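Local coordinates for serine-threonine phosphatase 2C (Toxoplasma gondii, PDB 2I44), which binds calcium ions and probably removes phosphate from phosphoserine and phosphothreonine in proteins, at residues T17-A21 and F22-I26; T99-D102 and E103-Q107; A143-K147 and G148-V152. One frame throughout, in Å; residues are numbered along the deposited sequence.

Contacts 1 and 3 are tight antiparallel hairpins, one in each of the two large sheets of the PP2C fold, while contact 2 lies on the early turns of helix 98-130, outside the sheet that holds contact 3. Contact 3 is buried and mostly apolar; contacts 1 and 2 are partly buried, with ionic groups at their margins. The two hairpins meet through Phe22 CD2 and Leu145 CD2, 3.9 Å apart, a point where the two sheets pack together. From the helix side, Leu105 CD2 packs 3.6 Å from Phe149 CD2 of contact 3. Contacts 1 and 2 do not touch, their nearest atoms being about 13 Å apart. None of the three lies at the calcium sites.

Contact 1: residues T17-A21 and F22-I26; sequences TSYPA and FDAAI
Tyr19 and Phe22 pack together where the hairpin of strands 17-19 and 22-29 turns. Tyr19 CB sits over the centre of the Phe22 ring, 4.0 Å from its centroid, in a CH-pi contact, and the same Tyr19 CB lies 3.1 Å from Phe22 O. With CG turned beside the backbone N (chi1 -65°), the tyrosine ring runs back along the hairpin. Tyr19 CD2 presses on Phe22 CE1 at 3.3 Å, and CE2 reaches Ala24 CB, which lies at the ring's edge. The ring planes are inclined at 33°, their centroids 5.1 Å apart; Phe56 adds an edge-to-face partner to Phe22. Backbone bonds fix the register: Thr17 and Ala24 form a hydrogen-bonded pair, Thr17 N to Ala24 O and Ala24 N to Thr17 O both 2.9 Å, and Tyr19 N gives a more bent bond to Phe22 O. On the other face Ser18 OG makes a weak bond to Asp23 OD1, at 3.2 Å. That carboxylate also makes salt bridges, OD1 to Lys321 and OD2 to Arg285. The hairpin thus has an aromatic face and an ionic one, and two cationic partners would probably favour a charged Asp23.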
# COMPACT_ATOMS: atom_id res chain seq x y z
N THR A 17 -1.37 19.35 -5.88
CA THR A 17 -0.97 19.46 -7.28
C THR A 17 -2.05 18.93 -8.23
O THR A 17 -2.53 17.80 -8.08
CB THR A 17 0.34 18.68 -7.52
OG1 THR A 17 1.35 19.15 -6.61
CG2 THR A 17 0.82 18.86 -8.95
N SER A 18 -2.43 19.75 -9.21
CA SER A 18 -3.46 19.40 -10.18
C SER A 18 -2.96 18.65 -11.42
O SER A 18 -2.03 19.09 -12.10
CB SER A 18 -4.22 20.66 -10.63
OG SER A 18 -5.21 20.35 -11.59
N TYR A 19 -3.59 17.51 -11.70
CA TYR A 19 -3.25 16.70 -12.86
C TYR A 19 -4.51 16.53 -13.70
O TYR A 19 -5.62 16.77 -13.22
CB TYR A 19 -2.70 15.33 -12.41
CG TYR A 19 -1.39 15.42 -11.66
CD1 TYR A 19 -0.18 15.63 -12.33
CD2 TYR A 19 -1.35 15.31 -10.27
CE1 TYR A 19 1.03 15.73 -11.64
CE2 TYR A 19 -0.15 15.42 -9.56
CZ TYR A 19 1.04 15.62 -10.25
OH TYR A 19 2.21 15.71 -9.55
N PRO A 20 -4.36 16.13 -14.96
CA PRO A 20 -5.52 15.95 -15.84
C PRO A 20 -6.71 15.20 -15.25
O PRO A 20 -7.84 15.70 -15.28
CB PRO A 20 -4.91 15.25 -17.05
CG PRO A 20 -3.57 15.90 -17.14
CD PRO A 20 -3.11 15.89 -15.70
N ALA A 21 -6.47 14.01 -14.70
CA ALA A 21 -7.56 13.21 -14.15
C ALA A 21 -7.71 13.22 -12.64
O ALA A 21 -8.56 12.51 -12.10
CB ALA A 21 -7.44 11.77 -14.65
N PHE A 22 -6.91 14.02 -11.93
CA PHE A 22 -7.01 14.03 -10.47
C PHE A 22 -6.07 15.04 -9.84
O PHE A 22 -5.12 15.49 -10.47
CB PHE A 22 -6.62 12.65 -9.95
CG PHE A 22 -5.20 12.28 -10.28
CD1 PHE A 22 -4.15 12.62 -9.43
CD2 PHE A 22 -4.91 11.65 -11.49
CE1 PHE A 22 -2.82 12.34 -9.78
CE2 PHE A 22 -3.59 11.36 -11.85
CZ PHE A 22 -2.54 11.71 -10.99
N ASP A 23 -6.34 15.38 -8.59
CA ASP A 23 -5.48 16.29 -7.84
C ASP A 23 -4.88 15.42 -6.74
O ASP A 23 -5.57 14.55 -6.18
CB ASP A 23 -6.28 17.44 -7.23
CG ASP A 23 -7.03 18.24 -8.27
OD1 ASP A 23 -6.49 18.40 -9.39
OD2 ASP A 23 -8.14 18.72 -7.98
N ALA A 24 -3.61 15.62 -6.43
CA ALA A 24 -2.98 14.80 -5.41
C ALA A 24 -2.14 15.58 -4.43
O ALA A 24 -1.66 16.67 -4.73
CB ALA A 24 -2.14 13.71 -6.07
N ALA A 25 -1.98 14.99 -3.26
CA ALA A 25 -1.19 15.59 -2.19
C ALA A 25 -0.58 14.44 -1.40
O ALA A 25 -1.19 13.38 -1.28
CB ALA A 25 -2.07 16.44 -1.29
N ILE A 26 0.62 14.64 -0.89
CA ILE A 26 1.28 13.60 -0.11
C ILE A 26 2.01 14.26 1.04
O ILE A 26 2.74 15.22 0.84
CB ILE A 26 2.33 12.83 -0.95
CG1 ILE A 26 1.73 12.38 -2.28
CG2 ILE A 26 2.82 11.60 -0.17
CD1 ILE A 26 2.75 11.78 -3.23

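Contact 2: residues T99-D102 and E103-Q107; sequences TEVD and EKLPQ
The early turns of the long helix 98-130 bring Val101 against Leu105, one turn apart, just before a proline kink. Their side chains lie side by side and point the same way. Val101 CG1 and Leu105 CG are each anti to their backbone N (chi1 171° and -169°), which brings Val101 CG1 to 4.1 Å from Leu105 CD2. This buried pair faces the body of the protein: Val101 also touches Lys147, and Leu105 touches Val88 of helix 83-92. In the backbone, Val101 O accepts two bonds. Leu105 N approaches Val101 O at 2.7 Å in a nearly straight bond (170° at the hydrogen), while Lys104 N, 2.8 Å from Val101 O, comes from above the carbonyl plane. Lys104 N is itself shared, since it also reaches Glu100 O at 3.0 Å, so the bonding here mixes three- and four-residue steps. On another side of the helix Glu100 and Lys104 run alongside each other, with Glu100 CG and Lys104 CD 4.1 Å apart. Their charged ends, Glu100 OE2 and Lys104 NZ, stay 4.7 Å apart, too far for contact although the attraction probably persists. One residue after Leu105 the pattern breaks. Pro106 has no N-H to offer, its CD sits 3.4 Å from Asp102 O, and Gln107 N also makes no bond to the turn before. Asp102 and Pro106 both lean on Phe149 of strand 149-155. A ring set against the carbonyl four residues back, with backbone bonds missing, is the signature of a proline-kinked alpha helix, here packed on a sheet of the PP2C fold.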
# COMPACT_ATOMS: atom_id res chain seq x y z
N THR A 99 -16.58 -0.84 -25.54
CA THR A 99 -17.26 -1.87 -24.77
C THR A 99 -16.32 -3.04 -24.49
O THR A 99 -16.32 -3.62 -23.40
CB THR A 99 -18.50 -2.39 -25.53
OG1 THR A 99 -19.51 -1.37 -25.54
CG2 THR A 99 -19.06 -3.65 -24.89
N GLU A 100 -15.51 -3.37 -25.49
CA GLU A 100 -14.58 -4.48 -25.40
C GLU A 100 -13.42 -4.16 -24.46
O GLU A 100 -12.99 -5.01 -23.68
CB GLU A 100 -14.05 -4.82 -26.79
CG GLU A 100 -13.71 -6.28 -26.97
CD GLU A 100 -13.39 -6.62 -28.42
OE1 GLU A 100 -14.21 -6.27 -29.30
OE2 GLU A 100 -12.33 -7.23 -28.67
N VAL A 101 -12.91 -2.93 -24.54
CA VAL A 101 -11.82 -2.51 -23.67
C VAL A 101 -12.31 -2.66 -22.24
O VAL A 101 -11.79 -3.48 -21.48
CB VAL A 101 -11.46 -1.03 -23.91
CG1 VAL A 101 -10.47 -0.56 -22.85
CG2 VAL A 101 -10.84 -0.87 -25.29
N ASP A 102 -13.32 -1.87 -21.89
CA ASP A 102 -13.89 -1.89 -20.56
C ASP A 102 -14.24 -3.28 -20.06
O ASP A 102 -14.42 -3.49 -18.86
CB ASP A 102 -15.13 -1.00 -20.51
CG ASP A 102 -14.78 0.47 -20.48
OD1 ASP A 102 -13.76 0.86 -21.09
OD2 ASP A 102 -15.53 1.25 -19.85
N GLU A 103 -14.33 -4.24 -20.97
CA GLU A 103 -14.66 -5.59 -20.57
C GLU A 103 -13.42 -6.44 -20.31
O GLU A 103 -13.45 -7.33 -19.47
CB GLU A 103 -15.52 -6.25 -21.65
CG GLU A 103 -15.88 -7.69 -21.34
CD GLU A 103 -17.02 -8.19 -22.21
OE1 GLU A 103 -16.93 -8.04 -23.45
OE2 GLU A 103 -18.00 -8.74 -21.65
N LYS A 104 -12.33 -6.14 -21.01
CA LYS A 104 -11.11 -6.92 -20.85
C LYS A 104 -10.05 -6.22 -19.99
O LYS A 104 -9.23 -6.88 -19.35
CB LYS A 104 -10.52 -7.24 -22.23
CG LYS A 104 -11.54 -7.88 -23.17
CD LYS A 104 -10.96 -8.18 -24.55
CE LYS A 104 -9.99 -9.35 -24.50
NZ LYS A 104 -9.40 -9.63 -25.85
N LEU A 105 -10.09 -4.90 -19.96
CA LEU A 105 -9.13 -4.10 -19.21
C LEU A 105 -8.99 -4.49 -17.73
O LEU A 105 -7.88 -4.55 -17.21
CB LEU A 105 -9.47 -2.61 -19.33
CG LEU A 105 -8.43 -1.59 -18.84
CD1 LEU A 105 -7.10 -1.83 -19.52
CD2 LEU A 105 -8.92 -0.18 -19.12
N PRO A 106 -10.12 -4.75 -17.04
CA PRO A 106 -10.05 -5.13 -15.63
C PRO A 106 -9.18 -6.34 -15.32
O PRO A 106 -8.34 -6.28 -14.42
CB PRO A 106 -11.52 -5.36 -15.26
CG PRO A 106 -12.21 -4.35 -16.11
CD PRO A 106 -11.52 -4.53 -17.45
N GLN A 107 -9.36 -7.43 -16.05
CA GLN A 107 -8.55 -8.62 -15.80
C GLN A 107 -7.09 -8.42 -16.21
O GLN A 107 -6.20 -9.04 -15.62
CB GLN A 107 -9.13 -9.85 -16.50
CG GLN A 107 -10.36 -10.44 -15.80
CD GLN A 107 -10.19 -10.52 -14.28
OE1 GLN A 107 -10.85 -9.79 -13.53
NE2 GLN A 107 -9.30 -11.40 -13.82

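Contact 3: residues A143-K147 and G148-V152; sequences AVLAK and GFVAV
Leu145 and Val150 form the apolar centre, a non-hydrogen-bonded pair whose side chains cross obliquely on one face of the hairpin. Leu145 CD1 meets Val150 CG2 at 3.8 Å; the other branch of the valine, Val150 CG1, is anti to the backbone N (chi1 176°) and leans toward Ala143 CB, 4.0 Å off. Met261 of strand 258-264, in the facing sheet, packs on both Ala143 and Val150. The opposite face carries Val144 and Ala151, with Val144 CB 4.1 Å from Ala151 CB; there Ala151 reaches Val113 of helix 98-130. This is a two-residue beta hairpin closed by a type I' turn from Ala146 to Phe149, set within one sheet of the PP2C sandwich, with strand 53-62 bonded along one side and strand 248-253 along the other. Two hydrogen-bonded pairs hold its strands. Ala151 N binds Val144 O at 2.8 Å, answered by Val144 N to Ala151 O. Nearer the turn, Ala146 N reaches Phe149 O at 2.8 Å, and Phe149 N returns to Ala146 O at 2.9 Å from above the carbonyl plane. Both turn residues, Lys147 and Gly148, have the positive phi of a type I' turn (41° and 79°); at Gly148 a CB would clash with Lys147 O. Phe149 CD2 lies 3.5 Å from Lys147 O, and Ala146 O sits at the edge of the ring. Lys147 extends fully from the turn to lie against Val101 and Asp102 of helix 98-130, and its backbone bonds to Asp52.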
# COMPACT_ATOMS: atom_id res chain seq x y z
N ALA A 143 -2.33 1.55 -6.05
CA ALA A 143 -3.50 1.83 -6.88
C ALA A 143 -3.03 2.19 -8.27
O ALA A 143 -2.18 3.06 -8.44
CB ALA A 143 -4.32 2.98 -6.28
N VAL A 144 -3.58 1.51 -9.27
CA VAL A 144 -3.22 1.79 -10.65
C VAL A 144 -4.45 2.37 -11.35
O VAL A 144 -5.45 1.69 -11.53
CB VAL A 144 -2.74 0.51 -11.36
CG1 VAL A 144 -2.47 0.79 -12.85
CG2 VAL A 144 -1.47 -0.00 -10.69
N LEU A 145 -4.37 3.66 -11.70
CA LEU A 145 -5.45 4.33 -12.40
C LEU A 145 -5.20 4.19 -13.89
O LEU A 145 -4.11 4.51 -14.37
CB LEU A 145 -5.48 5.82 -12.03
CG LEU A 145 -6.44 6.68 -12.86
CD1 LEU A 145 -7.88 6.31 -12.54
CD2 LEU A 145 -6.20 8.16 -12.57
N ALA A 146 -6.19 3.70 -14.63
CA ALA A 146 -6.07 3.53 -16.07
C ALA A 146 -7.44 3.53 -16.73
O ALA A 146 -8.27 2.66 -16.47
CB ALA A 146 -5.35 2.22 -16.38
N LYS A 147 -7.66 4.53 -17.59
CA LYS A 147 -8.91 4.69 -18.33
C LYS A 147 -10.16 4.42 -17.50
O LYS A 147 -10.95 3.53 -17.83
CB LYS A 147 -8.90 3.79 -19.57
CG LYS A 147 -9.97 4.15 -20.60
CD LYS A 147 -10.02 3.13 -21.74
CE LYS A 147 -11.09 3.51 -22.76
NZ LYS A 147 -11.27 2.47 -23.82
N GLY A 148 -10.34 5.17 -16.42
CA GLY A 148 -11.52 5.01 -15.60
C GLY A 148 -11.54 3.84 -14.62
O GLY A 148 -12.52 3.66 -13.91
N PHE A 149 -10.47 3.06 -14.59
CA PHE A 149 -10.40 1.92 -13.68
C PHE A 149 -9.26 2.09 -12.69
O PHE A 149 -8.21 2.64 -13.03
CB PHE A 149 -10.19 0.62 -14.44
CG PHE A 149 -11.40 0.15 -15.20
CD1 PHE A 149 -12.49 -0.40 -14.52
CD2 PHE A 149 -11.46 0.27 -16.58
CE1 PHE A 149 -13.62 -0.81 -15.22
CE2 PHE A 149 -12.59 -0.14 -17.29
CZ PHE A 149 -13.68 -0.68 -16.61
N VAL A 150 -9.48 1.62 -11.47
CA VAL A 150 -8.44 1.68 -10.45
C VAL A 150 -8.22 0.26 -9.96
O VAL A 150 -9.13 -0.36 -9.40
CB VAL A 150 -8.84 2.58 -9.26
CG1 VAL A 150 -7.76 2.52 -8.19
CG2 VAL A 150 -9.02 4.00 -9.74
N ALA A 151 -7.02 -0.24 -10.21
CA ALA A 151 -6.65 -1.58 -9.79
C ALA A 151 -5.95 -1.47 -8.44
O ALA A 151 -4.79 -1.05 -8.37
CB ALA A 151 -5.71 -2.20 -10.82
N VAL A 152 -6.66 -1.83 -7.38
CA VAL A 152 -6.12 -1.77 -6.04
C VAL A 152 -5.42 -3.08 -5.66
O VAL A 152 -5.96 -4.17 -5.86
CB VAL A 152 -7.23 -1.49 -4.98
CG1 VAL A 152 -6.65 -1.54 -3.59
CG2 VAL A 152 -7.86 -0.14 -5.23